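PDB 3PGV: haloacid dehalogenase-like hydrolase from Klebsiella pneumoniae subsp. pneumoniae, which binds calcium in this crystal and probably acts as a magnesium-dependent phosphatase of the Cof family within the HAD-like hydrolase superfamily. Local coordinates for residues A108-I113 / V166-E171; D117-T122 / H173-P178; H100-D105 / L201-G206. One frame throughout, in Å; residues are numbered along the deposited sequence.

Interaction 1 (A108-I113 / V166-E171); sequences ADLFEI and VFFTCE
Leu110 of helix 104-110 packs on Val166 and Phe168, two residues of strand 163-169 whose side chains rise from the same face of the sheet. Its CB sits 3.9 Å from Val166 CG2 and almost as near to CG1, so the base of the side chain rests across both methyls. Beyond CG the leucine divides its contacts between the two strand residues. CD1 stays with the valine, 4.0 Å from Val166 CG2, while CD2 reaches the rim of the phenylalanine, 3.9 Å from Phe168 CZ and in the plane of that ring. The carbonyl oxygen Leu110 O also lies at this ring edge, 3.8 Å from Phe168 CE1. Ile113 adds its branch methyl: CG1 is anti to the backbone N (chi1 -165°), which places CG2 between the backbone N and the carbonyl carbon, where it meets the ring obliquely, 3.8 Å from Phe168 CZ. Phe111 starts out away from the strand, yet its ring swings back until CE1 is 4.2 Å from Val166 CG2, the methyl lying at the ring's edge. Met183 of helix 173-187 touches both Leu110 and Phe168, and Val203 of the adjacent strand does the same, so a second helix and that strand join the cluster. This is apolar helix-on-sheet packing in the alpha/beta cap domain of a Cof-type HAD protein, away from the metal site.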
# COMPACT_ATOMS: atom_id res chain seq x y z
N ALA A 108 -8.14 -5.58 18.86
CA ALA A 108 -9.28 -6.27 19.48
C ALA A 108 -10.59 -5.54 19.23
O ALA A 108 -11.60 -6.18 18.89
CB ALA A 108 -9.05 -6.43 20.97
N ASP A 109 -10.58 -4.18 19.34
CA ASP A 109 -11.77 -3.35 19.09
C ASP A 109 -12.12 -3.31 17.62
O ASP A 109 -13.30 -3.41 17.28
CB ASP A 109 -11.57 -1.92 19.65
CG ASP A 109 -11.53 -1.85 21.17
OD1 ASP A 109 -12.08 -2.77 21.83
OD2 ASP A 109 -10.98 -0.86 21.71
N LEU A 110 -11.11 -3.18 16.74
CA LEU A 110 -11.32 -3.15 15.28
C LEU A 110 -11.96 -4.42 14.77
O LEU A 110 -12.73 -4.38 13.81
CB LEU A 110 -9.99 -2.91 14.55
CG LEU A 110 -9.42 -1.49 14.64
CD1 LEU A 110 -8.01 -1.44 14.06
CD2 LEU A 110 -10.32 -0.48 13.92
N PHE A 111 -11.67 -5.57 15.44
CA PHE A 111 -12.24 -6.88 15.06
C PHE A 111 -13.76 -6.89 15.15
O PHE A 111 -14.41 -7.68 14.45
CB PHE A 111 -11.68 -7.98 15.95
CG PHE A 111 -10.22 -8.31 15.79
CD1 PHE A 111 -9.47 -7.79 14.74
CD2 PHE A 111 -9.59 -9.22 16.65
CE1 PHE A 111 -8.12 -8.10 14.59
CE2 PHE A 111 -8.24 -9.53 16.50
CZ PHE A 111 -7.51 -8.97 15.47
N GLU A 112 -14.34 -6.04 16.03
CA GLU A 112 -15.75 -6.10 16.39
C GLU A 112 -16.49 -4.78 16.24
O GLU A 112 -17.70 -4.74 16.46
CB GLU A 112 -15.89 -6.63 17.84
CG GLU A 112 -15.36 -8.06 18.03
CD GLU A 112 -16.03 -9.07 17.11
OE1 GLU A 112 -17.27 -9.06 17.00
OE2 GLU A 112 -15.30 -9.88 16.49
N ILE A 113 -15.78 -3.68 15.90
CA ILE A 113 -16.37 -2.34 15.86
C ILE A 113 -17.65 -2.26 15.00
O ILE A 113 -18.61 -1.58 15.40
CB ILE A 113 -15.32 -1.22 15.52
CG1 ILE A 113 -15.88 0.19 15.84
CG2 ILE A 113 -14.81 -1.33 14.07
CD1 ILE A 113 -14.83 1.37 15.80
N VAL A 166 -6.24 -3.86 9.59
CA VAL A 166 -7.65 -4.23 9.54
C VAL A 166 -8.28 -3.37 8.44
O VAL A 166 -7.95 -2.18 8.35
CB VAL A 166 -8.37 -4.03 10.91
CG1 VAL A 166 -9.88 -4.33 10.79
CG2 VAL A 166 -7.73 -4.88 12.00
N PHE A 167 -9.08 -3.97 7.56
CA PHE A 167 -9.73 -3.19 6.50
C PHE A 167 -11.19 -3.50 6.34
O PHE A 167 -11.61 -4.64 6.45
CB PHE A 167 -8.96 -3.29 5.16
CG PHE A 167 -8.73 -4.69 4.63
CD1 PHE A 167 -7.71 -5.49 5.15
CD2 PHE A 167 -9.41 -5.15 3.51
CE1 PHE A 167 -7.45 -6.75 4.62
CE2 PHE A 167 -9.14 -6.40 2.97
CZ PHE A 167 -8.16 -7.19 3.52
N PHE A 168 -11.99 -2.45 6.17
CA PHE A 168 -13.43 -2.55 6.08
C PHE A 168 -13.88 -2.39 4.66
O PHE A 168 -13.58 -1.37 4.03
CB PHE A 168 -14.09 -1.50 6.99
CG PHE A 168 -13.59 -1.57 8.42
CD1 PHE A 168 -14.17 -2.46 9.33
CD2 PHE A 168 -12.51 -0.80 8.84
CE1 PHE A 168 -13.68 -2.56 10.63
CE2 PHE A 168 -12.02 -0.90 10.14
CZ PHE A 168 -12.61 -1.78 11.04
N THR A 169 -14.51 -3.44 4.09
CA THR A 169 -15.00 -3.40 2.71
C THR A 169 -16.50 -3.18 2.68
O THR A 169 -17.23 -3.78 3.47
CB THR A 169 -14.54 -4.65 1.91
OG1 THR A 169 -15.00 -5.82 2.59
CG2 THR A 169 -13.01 -4.72 1.73
N CYS A 170 -16.95 -2.26 1.83
CA CYS A 170 -18.36 -1.87 1.70
C CYS A 170 -18.57 -1.26 0.31
O CYS A 170 -17.85 -0.34 -0.06
CB CYS A 170 -18.74 -0.89 2.81
SG CYS A 170 -20.42 -0.24 2.68
N GLU A 171 -19.57 -1.74 -0.45
CA GLU A 171 -19.89 -1.22 -1.79
C GLU A 171 -20.29 0.26 -1.74
O GLU A 171 -20.03 1.01 -2.68
CB GLU A 171 -20.99 -2.06 -2.45
CG GLU A 171 -20.55 -3.48 -2.79
CD GLU A 171 -21.63 -4.38 -3.35
OE1 GLU A 171 -22.66 -4.58 -2.66
OE2 GLU A 171 -21.41 -4.96 -4.44

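Interaction 2 (D117-T122 / H173-P178); sequences DPKIVT and HEHLLP
His175 and Asp117 join helix 173-187 to the turn that leads into strand 121-126. Along the helix segment, His175 comes first and carries most of the contact. Its CG stands anti to the backbone N (chi1 -173°), which sends the ring out to the turn, where NE2 donates to Asp117 OD2 over 2.7 Å at 161°. The acceptor uses its syn lone pair and lies close to the imidazole plane, while the carboxylate plane is turned 83° from the ring. Asp117 is itself steadied by its other oxygen, since OD1 accepts from Lys119 N at 3.1 Å. This Asx turn lies on the type I beta turn from Asp117 to Ile120 and holds the carboxylate that receives the histidine. Lys119 lays its aliphatic chain over one face: CD stands 4.0 Å from the centroid of the His175 ring, a CH-pi contact almost on the ring normal. The lysine bends at chi3, and its NZ forms a salt bridge with Asp172, three residues before His175. Ile120 CD1 comes obliquely to the same ring, 3.6 Å from His175 CD2. Next in sequence, Leu176 sends CD2 to within 4.1 Å of Ile120 CD1, on the buried side of the contact. A His-carboxylate hydrogen bond thus ties helix 173-187 to the turn before strand 121-126, at the margin of the cap domain of a Cof-type HAD protein.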
# COMPACT_ATOMS: atom_id res chain seq x y z
N ASP A 117 -22.97 -4.52 11.31
CA ASP A 117 -23.32 -3.70 10.15
C ASP A 117 -23.38 -4.60 8.91
O ASP A 117 -22.35 -5.06 8.43
CB ASP A 117 -22.30 -2.56 9.97
CG ASP A 117 -22.75 -1.45 9.03
OD1 ASP A 117 -23.42 -1.75 8.03
OD2 ASP A 117 -22.35 -0.29 9.25
N PRO A 118 -24.59 -4.94 8.41
CA PRO A 118 -24.66 -5.85 7.25
C PRO A 118 -24.00 -5.29 5.98
O PRO A 118 -23.68 -6.06 5.08
CB PRO A 118 -26.17 -6.06 7.06
CG PRO A 118 -26.79 -4.85 7.65
CD PRO A 118 -25.93 -4.49 8.82
N LYS A 119 -23.79 -3.96 5.93
CA LYS A 119 -23.20 -3.30 4.76
C LYS A 119 -21.67 -3.40 4.75
O LYS A 119 -21.07 -3.29 3.68
CB LYS A 119 -23.64 -1.82 4.69
CG LYS A 119 -25.16 -1.64 4.49
CD LYS A 119 -25.57 -0.16 4.44
CE LYS A 119 -25.15 0.54 3.16
NZ LYS A 119 -25.59 1.95 3.13
N ILE A 120 -21.04 -3.62 5.93
CA ILE A 120 -19.58 -3.68 6.02
C ILE A 120 -19.06 -5.10 6.35
O ILE A 120 -19.60 -5.77 7.23
CB ILE A 120 -19.05 -2.64 7.04
CG1 ILE A 120 -19.56 -1.22 6.72
CG2 ILE A 120 -17.51 -2.68 7.11
CD1 ILE A 120 -19.28 -0.14 7.85
N VAL A 121 -18.00 -5.52 5.66
CA VAL A 121 -17.27 -6.74 6.00
C VAL A 121 -15.92 -6.34 6.64
O VAL A 121 -15.23 -5.45 6.12
CB VAL A 121 -17.05 -7.67 4.75
CG1 VAL A 121 -16.08 -8.81 5.08
CG2 VAL A 121 -18.38 -8.22 4.23
N THR A 122 -15.60 -6.92 7.80
CA THR A 122 -14.33 -6.63 8.48
C THR A 122 -13.26 -7.65 8.07
O THR A 122 -13.45 -8.86 8.23
CB THR A 122 -14.52 -6.58 10.00
OG1 THR A 122 -15.53 -5.61 10.30
CG2 THR A 122 -13.21 -6.23 10.75
N HIS A 173 -19.50 3.66 -0.63
CA HIS A 173 -18.39 4.51 -0.19
C HIS A 173 -18.83 5.51 0.88
O HIS A 173 -18.13 5.68 1.88
CB HIS A 173 -17.77 5.27 -1.37
CG HIS A 173 -16.80 6.34 -0.95
ND1 HIS A 173 -15.60 6.02 -0.34
CD2 HIS A 173 -16.91 7.68 -1.04
CE1 HIS A 173 -15.02 7.18 -0.06
NE2 HIS A 173 -15.77 8.21 -0.47
N GLU A 174 -19.98 6.18 0.66
CA GLU A 174 -20.51 7.17 1.57
C GLU A 174 -20.76 6.59 2.97
O GLU A 174 -20.68 7.32 3.95
CB GLU A 174 -21.81 7.80 1.01
CG GLU A 174 -21.59 8.82 -0.11
CD GLU A 174 -21.04 8.29 -1.43
OE1 GLU A 174 -21.33 7.12 -1.79
OE2 GLU A 174 -20.38 9.07 -2.14
N HIS A 175 -21.06 5.28 3.05
CA HIS A 175 -21.31 4.61 4.33
C HIS A 175 -20.01 4.44 5.15
O HIS A 175 -20.07 4.41 6.38
CB HIS A 175 -22.01 3.26 4.10
CG HIS A 175 -22.44 2.59 5.36
ND1 HIS A 175 -23.53 3.04 6.08
CD2 HIS A 175 -21.94 1.49 5.96
CE1 HIS A 175 -23.63 2.23 7.12
NE2 HIS A 175 -22.72 1.28 7.09
N LEU A 176 -18.84 4.37 4.46
CA LEU A 176 -17.53 4.23 5.11
C LEU A 176 -16.99 5.54 5.67
O LEU A 176 -16.21 5.53 6.63
CB LEU A 176 -16.49 3.61 4.14
CG LEU A 176 -16.69 2.13 3.79
CD1 LEU A 176 -15.69 1.68 2.73
CD2 LEU A 176 -16.58 1.26 5.03
N LEU A 177 -17.39 6.69 5.07
CA LEU A 177 -16.92 8.02 5.50
C LEU A 177 -17.14 8.32 7.01
O LEU A 177 -16.19 8.74 7.68
CB LEU A 177 -17.52 9.13 4.62
CG LEU A 177 -16.99 9.17 3.18
CD1 LEU A 177 -17.82 10.10 2.32
CD2 LEU A 177 -15.52 9.55 3.14
N PRO A 178 -18.36 8.08 7.59
CA PRO A 178 -18.54 8.33 9.03
C PRO A 178 -17.72 7.37 9.90
O PRO A 178 -17.33 7.74 11.02
CB PRO A 178 -20.05 8.17 9.25
CG PRO A 178 -20.65 8.20 7.89
CD PRO A 178 -19.62 7.64 6.97

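Interaction 3 (H100-D105 / L201-G206); sequences HNLDRD and LEVMAG. With EDO (1,2-ethanediol), chain H.
Leu102 lays its isobutyl group against the backbone of strand 200-205 near its end, with CD2 3.5 Å from Met204 C and 3.6 Å from Ala205 N. Its CG is anti to the carbonyl carbon (chi1 -83°), which helps bring the branched end to the strand. CD1 turns to the preceding carbonyl, 3.6 Å from Val203 O. CD2 also lies 4.2 Å from Val203 CG1, so a single leucine covers three successive strand residues. Beside it, the methyl Ala205 CB lies 3.3 Å from Asn101 O, bringing the two backbones close together. A water bridges the two chain segments: it donates to His100 O and accepts from Ala205 N, both at 2.9 Å, giving the strand's N-H a partner without direct pairing. Farther out, Asp103 occupies the N-cap position of helix 104-110 but makes no capping bond with its side chain. Instead OD1 accepts from O1 of a 1,2-ethanediol, probably left by the crystallisation liquor, and OD2 forms a salt bridge with Arg190. In the second shell Leu102 is held by a backbone bond to Ile163, Asn101 OD1 by Arg88, and Val203 by its backbone bond to Val166. The chain leaves core strand 96-99 just before Leu102 and runs on from strand 200-205 to helix 210-220, consistent with the two core-cap linkers of a Cof-type HAD protein lying side by side here.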
# COMPACT_ATOMS: atom_id res chain seq x y z
N HIS A 100 5.49 -3.88 11.78
CA HIS A 100 4.94 -2.87 12.67
C HIS A 100 3.43 -3.02 12.77
O HIS A 100 2.70 -2.65 11.85
CB HIS A 100 5.35 -1.46 12.23
CG HIS A 100 6.84 -1.24 12.28
ND1 HIS A 100 7.45 -0.29 11.47
CD2 HIS A 100 7.79 -1.88 13.00
CE1 HIS A 100 8.74 -0.34 11.78
NE2 HIS A 100 8.99 -1.28 12.70
N ASN A 101 2.98 -3.67 13.83
CA ASN A 101 1.59 -4.07 13.98
C ASN A 101 0.76 -3.09 14.77
O ASN A 101 1.30 -2.21 15.44
CB ASN A 101 1.52 -5.47 14.61
CG ASN A 101 2.16 -6.53 13.78
OD1 ASN A 101 1.97 -6.58 12.57
ND2 ASN A 101 2.92 -7.39 14.41
N LEU A 102 -0.57 -3.24 14.70
CA LEU A 102 -1.52 -2.46 15.50
C LEU A 102 -1.41 -2.82 16.97
O LEU A 102 -1.18 -4.00 17.29
CB LEU A 102 -2.95 -2.75 15.01
CG LEU A 102 -3.41 -1.97 13.80
CD1 LEU A 102 -4.49 -2.74 13.04
CD2 LEU A 102 -3.93 -0.57 14.22
N ASP A 103 -1.61 -1.83 17.87
CA ASP A 103 -1.64 -2.11 19.32
C ASP A 103 -2.77 -3.11 19.62
O ASP A 103 -3.83 -3.07 18.96
CB ASP A 103 -1.84 -0.81 20.13
CG ASP A 103 -0.60 0.07 20.21
OD1 ASP A 103 0.45 -0.32 19.64
OD2 ASP A 103 -0.67 1.14 20.88
N ARG A 104 -2.50 -4.06 20.53
CA ARG A 104 -3.41 -5.18 20.84
C ARG A 104 -4.85 -4.71 21.15
O ARG A 104 -5.80 -5.28 20.64
CB ARG A 104 -2.85 -6.02 21.98
CG ARG A 104 -3.46 -7.41 22.07
CD ARG A 104 -2.96 -8.16 23.30
NE ARG A 104 -3.51 -9.51 23.36
CZ ARG A 104 -4.71 -9.81 23.85
NH1 ARG A 104 -5.51 -8.84 24.30
NH2 ARG A 104 -5.14 -11.06 23.86
N ASP A 105 -4.99 -3.70 22.01
CA ASP A 105 -6.30 -3.19 22.42
C ASP A 105 -7.07 -2.62 21.23
O ASP A 105 -8.28 -2.81 21.15
CB ASP A 105 -6.16 -2.14 23.54
CG ASP A 105 -5.37 -0.91 23.12
OD1 ASP A 105 -4.27 -1.08 22.55
OD2 ASP A 105 -5.86 0.21 23.34
N LEU A 201 -11.76 0.75 3.43
CA LEU A 201 -11.24 1.66 4.46
C LEU A 201 -10.28 0.89 5.35
O LEU A 201 -10.68 -0.07 6.00
CB LEU A 201 -12.41 2.23 5.28
CG LEU A 201 -12.04 3.26 6.37
CD1 LEU A 201 -11.27 4.45 5.78
CD2 LEU A 201 -13.26 3.72 7.11
N GLU A 202 -8.99 1.28 5.33
CA GLU A 202 -7.93 0.53 6.00
C GLU A 202 -7.41 1.18 7.26
O GLU A 202 -7.37 2.42 7.35
CB GLU A 202 -6.77 0.24 5.03
CG GLU A 202 -7.26 -0.23 3.67
CD GLU A 202 -6.25 -0.92 2.80
OE1 GLU A 202 -5.15 -1.25 3.31
OE2 GLU A 202 -6.60 -1.27 1.66
N VAL A 203 -6.99 0.35 8.24
CA VAL A 203 -6.44 0.85 9.50
C VAL A 203 -5.12 0.18 9.80
O VAL A 203 -5.07 -1.04 9.92
CB VAL A 203 -7.43 0.72 10.70
CG1 VAL A 203 -6.88 1.41 11.94
CG2 VAL A 203 -8.81 1.28 10.34
N MSE A 204 -4.06 0.98 9.92
CA MSE A 204 -2.74 0.52 10.32
C MSE A 204 -2.36 1.21 11.63
O MSE A 204 -3.05 2.14 12.05
CB MSE A 204 -1.68 0.85 9.23
CG MSE A 204 -1.71 -0.07 8.02
SE MSE A 204 -3.29 0.14 6.91
CE MSE A 204 -3.20 2.11 6.51
N ALA A 205 -1.26 0.78 12.27
CA ALA A 205 -0.79 1.42 13.52
C ALA A 205 -0.37 2.83 13.24
O ALA A 205 0.03 3.13 12.11
CB ALA A 205 0.38 0.64 14.10
N GLY A 206 -0.48 3.70 14.24
CA GLY A 206 -0.01 5.07 14.12
C GLY A 206 1.48 5.11 13.84
O GLY A 206 2.25 4.36 14.45
C1 EDO H . 1.08 3.28 17.85
O1 EDO H . 1.26 1.92 17.44
C2 EDO H . 0.97 3.37 19.37
O2 EDO H . 2.19 2.94 20.01
O HOH W 1 0.09 -1.59 11.17

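In the fold
Interactions 1 and 3 are buried and both draw on the region of helix 104-110: the former uses Leu110 and the residues after it, the latter the approach to its start. Their strands, 163-169 and 200-205, are neighbours in the six-stranded sheet, and Leu110 CD1 meets Val203 CG1 at 3.7 Å. Interaction 2 lies nearer the surface, beside strand 121-126, the neighbour of 163-169 on the side away from 200-205; Thr169 O and Val121 N are probably hydrogen-bonded. The chemistry follows position: apolar side chains with one carbonyl oxygen at a ring edge in interaction 1, leucine on backbone with a bridging water in interaction 3, and charged and imidazole groups alongside the apolar Ile120-Leu176 contact in interaction 2.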